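Local coordinates for protein NAD-dependent aldehyde dehydrogenase (Sinorhizobium meliloti, PDB 3U4J) that probably oxidises aldehydes with NAD or NADP as electron acceptor and binds a calcium ion, at residues A[4-9]-A[331-336]; A[45-50]-A[335-340]; A[111-116]-A[198-203]; A[298-303]-A[341-346]; A[347-352]-A[380-385]. All blocks are in the same frame, centred on the assembly; numbering follows the deposited sequence.

From the N terminus, residues 4-9 open the longest loop, which interaction 1 closes when strand 7-8 pairs with strand 333-334. Interaction 2 starts at 45-50 and ends on 335-340, so the two contacts share Asp335 and Pro336. Interaction 3 falls within both of these loops and joins the end of helix 102-113 to the start of helix 202-214. Interaction 4, between 298-303 and 341-346, crosses interactions 1 and 2. Interaction 5 follows in series, setting helix 349-364 against strand 383-390. Direct bridges link neighbours: Gly114 O lies 3.0 Å from Ala345 N (interactions 3 and 4), and Leu382 O lies 2.9 Å from Met346 N (interactions 4 and 5).

Interaction 1 (A[4-9]-A[331-336]); sequences LSNFIA and VAFGDP
Phe7 and Phe333 are bridge partners in a two-stranded parallel sheet that pairs the N-terminal strand 7-8 with strand 333-334. The ladder rests on three backbone bonds: Phe333 N to Asn6 O, Ile8 N to Phe333 O (2.7 Å) and Asp335 N to Ile8 O. The close-packed face carries both phenylalanines. Phe7 CD1 sits 3.7 Å from Phe333 CE1, over one face of the Phe333 ring and toward its rim, with the two ring planes at 53°. Phe7 gets there with CG anti to its backbone N (chi1 -179°). Leu4 CD1 reaches Phe333 CZ at 3.8 Å, and the amide of Asn6 lies at the edge of the same ring. Strand 375-376 adds Ile376 to this side. Gly334 has no room for a side chain, since a beta carbon would fall 2.2 Å from Ile8 O. The other side is looser: Ile8 is partly exposed, and its CD1 meets Ala332 CB at 3.8 Å, while Ala9 is the exposed end of the contact. Just before the paired residues, Asn6 ND2 donates to Val331 O at 2.8 Å with an N-H...O angle of 151°.

Interaction 2 (A[45-50]-A[335-340]); sequences PGHAGE and DPLNER. With CA (calcium ion), chain E.
The turn that leads into the calcium site lays Gly46 and His47 against Asp335, Pro336 and Leu337. Gly46 and His47 stand at the start of a type II turn (His47 to Glu50) and pack on the first three residues of a type I turn (Asp335 to Asn338). The His47 ring presents its edge, near its own plane, to Asp335 OD1, with ring and carboxylate planes 80° apart. Pro336 and the branch of Leu337 approach that ring obliquely. Closer to the backbone, Gly46 CA lies 4.0 Å from Pro336 CD, and a beta carbon on Gly46 would clash with that same proline atom. Asp335 also shapes its own turn: its OD1 accepts from Leu337 N at 3.0 Å, an Asx turn in which the donor stands well above the carboxylate plane, while OD2 takes the backbone N of Asp11. With an alanine in place of Asp335, the N-H groups of Leu337 and Asp11 would probably lack these acceptors, and the ring edge of His47 its carboxylate neighbour. His47 also packs on Leu17, whose carbonyl O is a calcium ligand, which places His47 beside a residue of the calcium site. Three waters and Glu50 also bind the ion; the Glu50 chain bends at chi2 (-76°), and Glu50 OE2 binds the calcium ion at 2.3 Å.

Interaction 3 (A[111-116]-A[198-203]); sequences LEVGKP and EFTSGT
Glu112, near the end of helix 102-113, and Val113 meet the link that joins strand 191-195 to helix 202-214 in a beta-alpha-beta unit, the kind of unit from which the Rossmann-type cofactor domain of aldehyde dehydrogenases is built. Along that link, Phe199 comes first, its carbonyl O 4.0 Å from Glu112 CB. Thr200 follows: its CG2, anti to the carbonyl carbon, presses on Val113 CG2 at 3.5 Å, tighter than normal van der Waals packing. Ser201 N lies 3.3 Å from Glu112 OE1, but the angle is too poor for a bond; separately, Ser201 OG bonds to Ser197 O. At Gly202 the backbone N donates to the syn lone pair of Glu112 OE1 (2.9 Å, 153°). The extended Glu112 chain, chi2 -176°, carries the carboxylate there. Any beta carbon on Gly202 would overlap Glu112 OE2 at 2.1 Å. Shortening Glu112 to alanine is likely to cost Gly202 N its acceptor and a bridging water one of its two partners. Thr203, whose OG1 bonds to Glu109, ends the walk: its backbone N donates to that water at 3.0 Å, and the water in turn donates to Glu112 OE1 at 2.7 Å.

Interaction 4 (A[298-303]-A[341-346]); sequences HNAGQC and TKIGAM
Ala300 is the apolar centre of this contact. Its CB points at the 341-346 segment and meets Met346 CE, the methyl of a selenomethionine, at 3.4 Å, closer than ordinary carbon packing, and Ile343 CG2 at 3.8 Å. The selenomethionine side chain starts out away from the 298-303 loop, but bends at chi2 (-67°) and chi3 (88°) carry its methyl back over Ala300. The Gln302 side chain, extended beyond CG, crosses it obliquely and brings CD to 3.9 Å from Met346 CE, with the amide end lying along the backbone of Ala345 and Met346. Among polar links, one water joins the segments: Asn299 N donates to it at 2.9 Å, and it donates to Lys342 O at 2.7 Å. Bonds within the 298-303 loop fix its shape. Asn299, Ala300 and Gly301 all have positive phi, Gly301 N donates to His298 O at 2.9 Å and Gln302 N to Asn299 O at 3.0 Å, and Gln302 is then the centre of an inverse gamma turn. In relatives, the loop that begins here carries the nucleophilic cysteine, so the contact probably backs the active-site segment. The loop follows helix 285-297 and precedes strand 307-313. On the other segment, Met346 packs on helix 349-364 and on Tyr384 of strand 383-390, Ala345 bonds to Gly114 just past helix 102-113, and Trp504 of a second subunit packs on Ile343 and makes a cation-pi contact with Lys342.

Interaction 5 (A[347-352]-A[380-385]); sequences ISEAHA and AGLYYA
The ring of Tyr384 is approached at a slant by Ala352, whose carbonyl O lies 4.5 Å from Tyr384 CD1, while the hydroxyl of the tyrosine bonds to His356 further along the same helix. The Glu349 carboxylate, a second flat group, touches Leu382 CD2 with OE1 at 3.6 Å, the two side chains crossing at about a right angle; OE1 also forms a salt bridge with Arg375. These contacts set the start of helix 349-364 against the entry to strand 383-390, a helix-on-sheet packing within an alpha/beta domain. Leu382, just ahead of that strand, does most of the touching. With CG anti to its carbonyl carbon (chi1 -51°), it spreads its two methyls, CD2 to Glu349 and CD1 onto the backbone of Ser348, 3.5 Å from Ser348 C. Ser348 is the N-cap of the helix: its OG accepts from His351 N at 3.0 Å with an N-H...O angle of 157°, and its O accepts from Ala352 N. Ala352 CB points toward the 380-385 segment between Leu382 and Tyr384, a long approach that leaves it 5.1 Å from Leu382 CD2.

Interaction 1 (A[4-9]-A[331-336])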
# COMPACT_ATOMS: atom_id res chain seq x y z
N LEU A 4 -32.74 -18.82 -39.74
CA LEU A 4 -32.62 -19.41 -38.41
C LEU A 4 -33.80 -18.97 -37.56
O LEU A 4 -34.21 -17.81 -37.58
CB LEU A 4 -31.28 -19.06 -37.75
CG LEU A 4 -30.03 -19.44 -38.57
CD1 LEU A 4 -28.75 -18.94 -37.92
CD2 LEU A 4 -29.98 -20.97 -38.79
N SER A 5 -34.37 -19.91 -36.82
CA SER A 5 -35.54 -19.60 -36.02
C SER A 5 -35.18 -18.84 -34.73
O SER A 5 -36.08 -18.37 -34.04
CB SER A 5 -36.31 -20.87 -35.70
OG SER A 5 -35.49 -21.74 -34.97
N ASN A 6 -33.89 -18.73 -34.41
CA ASN A 6 -33.44 -17.91 -33.28
C ASN A 6 -33.12 -16.46 -33.69
O ASN A 6 -32.77 -15.64 -32.83
CB ASN A 6 -32.27 -18.57 -32.53
CG ASN A 6 -31.07 -18.89 -33.43
OD1 ASN A 6 -31.23 -19.26 -34.59
ND2 ASN A 6 -29.87 -18.77 -32.88
N PHE A 7 -33.28 -16.15 -34.98
CA PHE A 7 -33.08 -14.81 -35.50
C PHE A 7 -34.32 -13.95 -35.21
O PHE A 7 -35.43 -14.37 -35.53
CB PHE A 7 -32.82 -14.84 -37.00
CG PHE A 7 -32.59 -13.47 -37.60
CD1 PHE A 7 -31.56 -12.66 -37.12
CD2 PHE A 7 -33.43 -12.98 -38.61
CE1 PHE A 7 -31.34 -11.39 -37.66
CE2 PHE A 7 -33.21 -11.70 -39.16
CZ PHE A 7 -32.16 -10.90 -38.67
N ILE A 8 -34.13 -12.78 -34.60
CA ILE A 8 -35.23 -11.85 -34.37
C ILE A 8 -35.14 -10.74 -35.43
O ILE A 8 -34.21 -9.90 -35.42
CB ILE A 8 -35.22 -11.26 -32.93
CG1 ILE A 8 -35.38 -12.39 -31.89
CG2 ILE A 8 -36.33 -10.25 -32.74
CD1 ILE A 8 -35.28 -11.92 -30.45
N ALA A 9 -36.06 -10.76 -36.39
CA ALA A 9 -35.95 -9.82 -37.51
C ALA A 9 -36.20 -8.40 -36.98
O ALA A 9 -37.08 -8.22 -36.15
CB ALA A 9 -36.94 -10.17 -38.61
N VAL A 331 -29.99 -19.54 -28.78
CA VAL A 331 -29.72 -18.16 -28.37
C VAL A 331 -30.25 -17.09 -29.35
O VAL A 331 -29.97 -17.12 -30.57
CB VAL A 331 -28.21 -17.92 -28.02
CG1 VAL A 331 -27.31 -18.06 -29.24
CG2 VAL A 331 -28.04 -16.55 -27.35
N ALA A 332 -31.00 -16.13 -28.82
CA ALA A 332 -31.67 -15.12 -29.65
C ALA A 332 -30.70 -14.05 -30.14
O ALA A 332 -29.98 -13.41 -29.34
CB ALA A 332 -32.88 -14.49 -28.90
N PHE A 333 -30.67 -13.87 -31.46
CA PHE A 333 -29.83 -12.84 -32.08
C PHE A 333 -30.64 -12.07 -33.10
O PHE A 333 -31.64 -12.60 -33.64
CB PHE A 333 -28.53 -13.41 -32.66
CG PHE A 333 -28.69 -14.14 -33.96
CD1 PHE A 333 -28.14 -13.60 -35.13
CD2 PHE A 333 -29.34 -15.36 -34.02
CE1 PHE A 333 -28.27 -14.27 -36.35
CE2 PHE A 333 -29.49 -16.04 -35.23
CZ PHE A 333 -28.94 -15.49 -36.40
N GLY A 334 -30.25 -10.83 -33.35
CA GLY A 334 -30.99 -9.97 -34.28
C GLY A 334 -31.34 -8.61 -33.72
O GLY A 334 -30.51 -7.97 -33.06
N ASP A 335 -32.57 -8.19 -33.94
CA ASP A 335 -33.04 -6.85 -33.62
C ASP A 335 -32.51 -6.33 -32.27
O ASP A 335 -32.98 -6.76 -31.22
CB ASP A 335 -34.57 -6.84 -33.60
CG ASP A 335 -35.16 -5.42 -33.50
OD1 ASP A 335 -34.37 -4.43 -33.40
OD2 ASP A 335 -36.40 -5.29 -33.53
N PRO A 336 -31.55 -5.38 -32.31
CA PRO A 336 -31.03 -4.85 -31.04
C PRO A 336 -32.08 -4.19 -30.15
O PRO A 336 -31.86 -4.08 -28.95
CB PRO A 336 -29.95 -3.85 -31.48
CG PRO A 336 -29.56 -4.30 -32.89
CD PRO A 336 -30.84 -4.83 -33.48

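Interaction 2 (A[45-50]-A[335-340])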
# COMPACT_ATOMS: atom_id res chain seq x y z
N PRO A 45 -26.71 -0.12 -37.45
CA PRO A 45 -26.28 -1.34 -38.14
C PRO A 45 -27.33 -2.44 -38.03
O PRO A 45 -27.32 -3.37 -38.83
CB PRO A 45 -24.99 -1.72 -37.40
CG PRO A 45 -25.15 -1.15 -36.03
CD PRO A 45 -25.98 0.10 -36.19
N GLY A 46 -28.23 -2.32 -37.06
CA GLY A 46 -29.28 -3.31 -36.88
C GLY A 46 -30.47 -3.12 -37.81
O GLY A 46 -31.26 -4.05 -38.00
N HIS A 47 -30.58 -1.93 -38.42
CA HIS A 47 -31.79 -1.49 -39.11
C HIS A 47 -31.44 -0.72 -40.40
O HIS A 47 -31.22 0.51 -40.36
CB HIS A 47 -32.60 -0.57 -38.21
CG HIS A 47 -32.73 -1.06 -36.79
ND1 HIS A 47 -33.79 -1.82 -36.36
CD2 HIS A 47 -31.95 -0.86 -35.71
CE1 HIS A 47 -33.65 -2.08 -35.08
NE2 HIS A 47 -32.54 -1.50 -34.65
N ALA A 48 -31.35 -1.42 -41.52
CA ALA A 48 -30.89 -0.77 -42.77
C ALA A 48 -31.52 0.61 -43.04
O ALA A 48 -32.71 0.77 -42.90
CB ALA A 48 -31.09 -1.71 -44.01
N GLY A 49 -30.69 1.59 -43.39
CA GLY A 49 -31.19 2.90 -43.84
C GLY A 49 -31.69 3.86 -42.76
O GLY A 49 -32.07 4.99 -43.08
N GLU A 50 -31.71 3.43 -41.50
CA GLU A 50 -32.14 4.33 -40.42
C GLU A 50 -30.96 5.17 -39.93
O GLU A 50 -29.97 4.64 -39.44
CB GLU A 50 -32.75 3.56 -39.24
CG GLU A 50 -34.00 2.72 -39.59
CD GLU A 50 -35.29 3.54 -39.76
OE1 GLU A 50 -36.31 2.93 -40.19
OE2 GLU A 50 -35.33 4.76 -39.47
N ASP A 335 -32.57 -8.19 -33.94
CA ASP A 335 -33.04 -6.85 -33.62
C ASP A 335 -32.51 -6.33 -32.27
O ASP A 335 -32.98 -6.76 -31.22
CB ASP A 335 -34.57 -6.84 -33.60
CG ASP A 335 -35.16 -5.42 -33.50
OD1 ASP A 335 -34.37 -4.43 -33.40
OD2 ASP A 335 -36.40 -5.29 -33.53
N PRO A 336 -31.55 -5.38 -32.31
CA PRO A 336 -31.03 -4.85 -31.04
C PRO A 336 -32.08 -4.19 -30.15
O PRO A 336 -31.86 -4.08 -28.95
CB PRO A 336 -29.95 -3.85 -31.48
CG PRO A 336 -29.56 -4.30 -32.89
CD PRO A 336 -30.84 -4.83 -33.48
N LEU A 337 -33.21 -3.77 -30.71
CA LEU A 337 -34.24 -3.08 -29.93
C LEU A 337 -35.18 -4.04 -29.22
O LEU A 337 -35.99 -3.61 -28.40
CB LEU A 337 -35.07 -2.14 -30.82
CG LEU A 337 -34.28 -0.96 -31.41
CD1 LEU A 337 -35.22 -0.05 -32.21
CD2 LEU A 337 -33.60 -0.18 -30.28
N ASN A 338 -35.08 -5.33 -29.55
CA ASN A 338 -35.91 -6.34 -28.87
C ASN A 338 -35.28 -6.75 -27.54
O ASN A 338 -34.10 -7.07 -27.48
CB ASN A 338 -36.10 -7.56 -29.76
CG ASN A 338 -37.26 -8.41 -29.31
OD1 ASN A 338 -37.30 -8.88 -28.17
ND2 ASN A 338 -38.22 -8.63 -30.22
N GLU A 339 -36.08 -6.75 -26.48
CA GLU A 339 -35.60 -7.07 -25.12
C GLU A 339 -35.11 -8.52 -24.99
O GLU A 339 -34.32 -8.81 -24.11
CB GLU A 339 -36.70 -6.81 -24.08
CG GLU A 339 -37.06 -5.32 -23.90
CD GLU A 339 -35.97 -4.53 -23.18
OE1 GLU A 339 -35.12 -5.13 -22.47
OE2 GLU A 339 -35.97 -3.29 -23.32
N ARG A 340 -35.58 -9.41 -25.86
CA ARG A 340 -35.19 -10.83 -25.85
C ARG A 340 -33.84 -11.08 -26.52
O ARG A 340 -33.21 -12.11 -26.29
CB ARG A 340 -36.27 -11.70 -26.54
CG ARG A 340 -37.63 -11.66 -25.85
CD ARG A 340 -38.75 -12.55 -26.53
NE ARG A 340 -38.44 -13.04 -27.89
CZ ARG A 340 -39.02 -12.63 -29.02
NH1 ARG A 340 -39.95 -11.67 -29.04
NH2 ARG A 340 -38.65 -13.18 -30.17
CA CA E . -35.55 6.96 -38.83
O HOH W 1 -37.97 6.68 -39.23
O HOH W 2 -33.78 7.28 -37.16
O HOH W 3 -36.48 9.17 -38.38

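Interaction 3 (A[111-116]-A[198-203])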
# COMPACT_ATOMS: atom_id res chain seq x y z
N LEU A 111 -28.76 1.73 -30.63
CA LEU A 111 -28.96 2.20 -32.00
C LEU A 111 -27.64 2.39 -32.76
O LEU A 111 -27.55 2.04 -33.93
CB LEU A 111 -29.76 3.50 -31.98
CG LEU A 111 -31.25 3.39 -31.65
CD1 LEU A 111 -31.89 4.81 -31.50
CD2 LEU A 111 -31.95 2.57 -32.72
N GLU A 112 -26.63 2.99 -32.11
CA GLU A 112 -25.39 3.32 -32.80
C GLU A 112 -24.47 2.13 -32.90
O GLU A 112 -23.77 1.98 -33.90
CB GLU A 112 -24.66 4.49 -32.11
CG GLU A 112 -25.47 5.77 -32.07
CD GLU A 112 -24.73 6.95 -31.48
OE1 GLU A 112 -23.54 6.83 -31.08
OE2 GLU A 112 -25.34 8.04 -31.41
N VAL A 113 -24.44 1.29 -31.87
CA VAL A 113 -23.51 0.18 -31.85
C VAL A 113 -24.14 -1.10 -32.44
O VAL A 113 -23.43 -1.94 -32.94
CB VAL A 113 -22.96 -0.12 -30.40
CG1 VAL A 113 -22.05 -1.36 -30.38
CG2 VAL A 113 -22.24 1.09 -29.82
N GLY A 114 -25.47 -1.25 -32.39
CA GLY A 114 -26.11 -2.54 -32.71
C GLY A 114 -26.11 -3.50 -31.53
O GLY A 114 -26.29 -4.69 -31.69
N LYS A 115 -25.91 -2.95 -30.34
CA LYS A 115 -25.84 -3.70 -29.10
C LYS A 115 -27.26 -4.00 -28.64
O LYS A 115 -28.11 -3.10 -28.66
CB LYS A 115 -25.17 -2.78 -28.06
CG LYS A 115 -24.57 -3.40 -26.84
CD LYS A 115 -23.97 -2.28 -25.96
CE LYS A 115 -22.62 -1.79 -26.49
NZ LYS A 115 -21.54 -2.79 -26.28
N PRO A 116 -27.53 -5.25 -28.24
CA PRO A 116 -28.85 -5.58 -27.70
C PRO A 116 -29.22 -4.63 -26.55
O PRO A 116 -28.38 -4.36 -25.69
CB PRO A 116 -28.65 -6.99 -27.16
CG PRO A 116 -27.57 -7.56 -28.00
CD PRO A 116 -26.63 -6.41 -28.25
N GLU A 198 -15.93 7.32 -34.90
CA GLU A 198 -16.81 7.90 -35.93
C GLU A 198 -18.16 7.22 -36.03
O GLU A 198 -19.14 7.84 -36.46
CB GLU A 198 -16.11 7.82 -37.30
CG GLU A 198 -15.93 6.37 -37.78
CD GLU A 198 -14.88 6.22 -38.89
OE1 GLU A 198 -15.29 5.89 -40.01
OE2 GLU A 198 -13.67 6.43 -38.63
N PHE A 199 -18.21 5.92 -35.71
CA PHE A 199 -19.49 5.20 -35.70
C PHE A 199 -20.39 5.42 -34.47
O PHE A 199 -21.58 5.13 -34.53
CB PHE A 199 -19.29 3.67 -35.81
CG PHE A 199 -18.54 3.24 -37.04
CD1 PHE A 199 -18.97 3.64 -38.31
CD2 PHE A 199 -17.42 2.45 -36.93
CE1 PHE A 199 -18.28 3.24 -39.47
CE2 PHE A 199 -16.71 2.04 -38.08
CZ PHE A 199 -17.15 2.44 -39.35
N THR A 200 -19.82 5.87 -33.36
CA THR A 200 -20.51 5.71 -32.06
C THR A 200 -20.19 6.87 -31.11
O THR A 200 -19.62 6.67 -30.04
CB THR A 200 -20.15 4.39 -31.36
OG1 THR A 200 -18.73 4.26 -31.28
CG2 THR A 200 -20.69 3.17 -32.14
N SER A 201 -20.54 8.07 -31.51
CA SER A 201 -20.15 9.22 -30.73
C SER A 201 -21.22 9.72 -29.77
O SER A 201 -20.94 10.54 -28.92
CB SER A 201 -19.68 10.34 -31.66
OG SER A 201 -18.50 9.93 -32.33
N GLY A 202 -22.44 9.22 -29.90
CA GLY A 202 -23.58 9.79 -29.19
C GLY A 202 -23.47 9.67 -27.68
O GLY A 202 -23.62 10.67 -26.97
N THR A 203 -23.21 8.47 -27.17
CA THR A 203 -23.13 8.38 -25.69
C THR A 203 -21.93 9.14 -25.09
O THR A 203 -22.02 9.62 -23.95
CB THR A 203 -23.20 6.93 -25.13
OG1 THR A 203 -22.11 6.18 -25.62
CG2 THR A 203 -24.50 6.29 -25.51
O HOH W 4 -22.88 5.89 -28.67

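Interaction 4 (A[298-303]-A[341-346])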
# COMPACT_ATOMS: atom_id res chain seq x y z
N HIS A 298 -20.73 -12.75 -26.69
CA HIS A 298 -20.89 -11.47 -26.04
C HIS A 298 -20.50 -10.36 -27.02
O HIS A 298 -19.43 -10.42 -27.64
CB HIS A 298 -20.00 -11.39 -24.80
CG HIS A 298 -20.02 -10.05 -24.13
ND1 HIS A 298 -21.17 -9.48 -23.66
CD2 HIS A 298 -19.02 -9.16 -23.89
CE1 HIS A 298 -20.89 -8.31 -23.12
NE2 HIS A 298 -19.60 -8.08 -23.26
N ASN A 299 -21.38 -9.38 -27.15
CA ASN A 299 -21.18 -8.29 -28.09
C ASN A 299 -20.96 -8.76 -29.52
O ASN A 299 -20.28 -8.10 -30.30
CB ASN A 299 -20.00 -7.42 -27.63
CG ASN A 299 -20.23 -5.96 -27.94
OD1 ASN A 299 -19.35 -5.27 -28.48
ND2 ASN A 299 -21.39 -5.47 -27.57
N ALA A 300 -21.53 -9.92 -29.84
CA ALA A 300 -21.39 -10.52 -31.17
C ALA A 300 -19.91 -10.82 -31.47
O ALA A 300 -19.47 -10.81 -32.63
CB ALA A 300 -22.06 -9.63 -32.26
N GLY A 301 -19.15 -11.12 -30.41
CA GLY A 301 -17.72 -11.40 -30.50
C GLY A 301 -16.85 -10.21 -30.85
O GLY A 301 -15.65 -10.39 -31.07
N GLN A 302 -17.44 -9.01 -30.90
CA GLN A 302 -16.69 -7.80 -31.17
C GLN A 302 -16.18 -7.30 -29.81
O GLN A 302 -16.72 -6.35 -29.21
CB GLN A 302 -17.60 -6.75 -31.82
CG GLN A 302 -18.17 -7.18 -33.17
CD GLN A 302 -19.36 -6.35 -33.59
OE1 GLN A 302 -20.34 -6.17 -32.84
NE2 GLN A 302 -19.31 -5.87 -34.79
N CYS A 303 -15.13 -7.96 -29.32
CA CYS A 303 -14.75 -7.82 -27.90
C CYS A 303 -13.32 -8.30 -27.74
O CYS A 303 -12.98 -9.44 -28.10
CB CYS A 303 -15.69 -8.65 -27.01
SG CYS A 303 -15.23 -8.57 -25.27
N THR A 341 -33.38 -10.14 -27.34
CA THR A 341 -32.14 -10.33 -28.10
C THR A 341 -30.92 -10.44 -27.19
O THR A 341 -30.75 -9.61 -26.28
CB THR A 341 -31.96 -9.18 -29.12
OG1 THR A 341 -33.09 -9.15 -30.00
CG2 THR A 341 -30.68 -9.38 -29.95
N LYS A 342 -30.07 -11.42 -27.45
CA LYS A 342 -28.86 -11.63 -26.65
C LYS A 342 -27.61 -11.26 -27.45
O LYS A 342 -26.57 -10.98 -26.88
CB LYS A 342 -28.75 -13.11 -26.18
CG LYS A 342 -29.86 -13.56 -25.21
CD LYS A 342 -29.79 -12.88 -23.83
CE LYS A 342 -28.65 -13.42 -22.96
NZ LYS A 342 -28.65 -14.92 -22.99
N ILE A 343 -27.73 -11.30 -28.77
CA ILE A 343 -26.62 -11.04 -29.67
C ILE A 343 -27.13 -10.11 -30.78
O ILE A 343 -28.14 -10.38 -31.39
CB ILE A 343 -26.07 -12.33 -30.33
CG1 ILE A 343 -25.66 -13.37 -29.29
CG2 ILE A 343 -24.88 -12.02 -31.31
CD1 ILE A 343 -25.49 -14.75 -29.87
N GLY A 344 -26.43 -8.99 -31.00
CA GLY A 344 -26.88 -7.98 -31.95
C GLY A 344 -26.14 -7.95 -33.28
O GLY A 344 -25.82 -9.00 -33.85
N ALA A 345 -25.88 -6.75 -33.78
CA ALA A 345 -25.47 -6.57 -35.16
C ALA A 345 -23.96 -6.43 -35.28
O ALA A 345 -23.29 -6.10 -34.29
CB ALA A 345 -26.18 -5.30 -35.76
N MSE A 346 -23.43 -6.70 -36.47
CA MSE A 346 -22.06 -6.33 -36.82
C MSE A 346 -22.01 -4.80 -36.96
O MSE A 346 -22.97 -4.19 -37.45
CB MSE A 346 -21.63 -6.94 -38.17
CG MSE A 346 -21.52 -8.47 -38.24
SE MSE A 346 -20.03 -9.17 -37.12
CE MSE A 346 -21.06 -9.33 -35.50
O HOH W 5 -24.29 -9.56 -26.72

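Interaction 5 (A[347-352]-A[380-385])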
# COMPACT_ATOMS: atom_id res chain seq x y z
N ILE A 347 -20.89 -4.19 -36.58
CA ILE A 347 -20.79 -2.72 -36.56
C ILE A 347 -20.91 -2.06 -37.96
O ILE A 347 -21.47 -0.96 -38.09
CB ILE A 347 -19.48 -2.26 -35.87
CG1 ILE A 347 -19.58 -0.79 -35.44
CG2 ILE A 347 -18.25 -2.51 -36.77
CD1 ILE A 347 -20.49 -0.54 -34.25
N SER A 348 -20.41 -2.74 -39.00
CA SER A 348 -20.40 -2.15 -40.33
C SER A 348 -20.38 -3.23 -41.40
O SER A 348 -20.12 -4.40 -41.11
CB SER A 348 -19.23 -1.18 -40.52
OG SER A 348 -18.01 -1.90 -40.65
N GLU A 349 -20.68 -2.84 -42.64
CA GLU A 349 -20.60 -3.81 -43.74
C GLU A 349 -19.14 -4.22 -43.95
O GLU A 349 -18.86 -5.40 -44.17
CB GLU A 349 -21.23 -3.21 -45.03
CG GLU A 349 -21.01 -4.05 -46.31
CD GLU A 349 -21.88 -5.32 -46.39
OE1 GLU A 349 -23.08 -5.25 -46.06
OE2 GLU A 349 -21.35 -6.39 -46.80
N ALA A 350 -18.21 -3.28 -43.85
CA ALA A 350 -16.77 -3.60 -43.99
C ALA A 350 -16.35 -4.61 -42.91
O ALA A 350 -15.64 -5.59 -43.19
CB ALA A 350 -15.87 -2.34 -43.94
N HIS A 351 -16.84 -4.42 -41.68
CA HIS A 351 -16.48 -5.36 -40.62
C HIS A 351 -17.09 -6.74 -40.85
O HIS A 351 -16.39 -7.74 -40.69
CB HIS A 351 -16.86 -4.83 -39.23
CG HIS A 351 -16.32 -5.67 -38.12
ND1 HIS A 351 -14.98 -5.69 -37.79
CD2 HIS A 351 -16.93 -6.53 -37.27
CE1 HIS A 351 -14.79 -6.53 -36.79
NE2 HIS A 351 -15.96 -7.06 -36.46
N ALA A 352 -18.37 -6.79 -41.22
CA ALA A 352 -19.03 -8.06 -41.53
C ALA A 352 -18.29 -8.85 -42.64
O ALA A 352 -18.12 -10.06 -42.54
CB ALA A 352 -20.52 -7.84 -41.90
N ALA A 380 -32.34 -6.62 -44.04
CA ALA A 380 -32.83 -5.92 -42.85
C ALA A 380 -31.74 -5.22 -42.00
O ALA A 380 -32.02 -4.25 -41.30
CB ALA A 380 -33.66 -6.87 -41.99
N GLY A 381 -30.51 -5.71 -42.06
CA GLY A 381 -29.39 -5.07 -41.37
C GLY A 381 -28.14 -5.92 -41.43
O GLY A 381 -28.02 -6.82 -42.28
N LEU A 382 -27.21 -5.66 -40.52
CA LEU A 382 -25.92 -6.35 -40.51
C LEU A 382 -25.87 -7.41 -39.41
O LEU A 382 -25.71 -7.10 -38.22
CB LEU A 382 -24.77 -5.35 -40.38
CG LEU A 382 -24.76 -4.16 -41.35
CD1 LEU A 382 -23.86 -3.00 -40.87
CD2 LEU A 382 -24.38 -4.61 -42.75
N TYR A 383 -26.05 -8.66 -39.81
CA TYR A 383 -26.05 -9.75 -38.83
C TYR A 383 -25.22 -10.92 -39.33
O TYR A 383 -25.33 -11.32 -40.50
CB TYR A 383 -27.47 -10.21 -38.55
CG TYR A 383 -28.36 -9.11 -38.02
CD1 TYR A 383 -28.31 -8.74 -36.67
CD2 TYR A 383 -29.27 -8.44 -38.86
CE1 TYR A 383 -29.15 -7.72 -36.17
CE2 TYR A 383 -30.10 -7.43 -38.38
CZ TYR A 383 -30.03 -7.08 -37.02
OH TYR A 383 -30.84 -6.09 -36.53
N TYR A 384 -24.41 -11.48 -38.42
CA TYR A 384 -23.60 -12.64 -38.75
C TYR A 384 -24.00 -13.80 -37.84
O TYR A 384 -24.19 -13.61 -36.65
CB TYR A 384 -22.09 -12.32 -38.65
CG TYR A 384 -21.29 -13.28 -39.50
CD1 TYR A 384 -21.03 -13.00 -40.84
CD2 TYR A 384 -20.88 -14.52 -38.99
CE1 TYR A 384 -20.34 -13.92 -41.67
CE2 TYR A 384 -20.19 -15.43 -39.79
CZ TYR A 384 -19.93 -15.12 -41.13
OH TYR A 384 -19.26 -16.01 -41.91
N ALA A 385 -24.17 -14.99 -38.41
CA ALA A 385 -24.65 -16.12 -37.63
C ALA A 385 -23.63 -16.58 -36.57
O ALA A 385 -22.44 -16.52 -36.83
CB ALA A 385 -24.98 -17.28 -38.55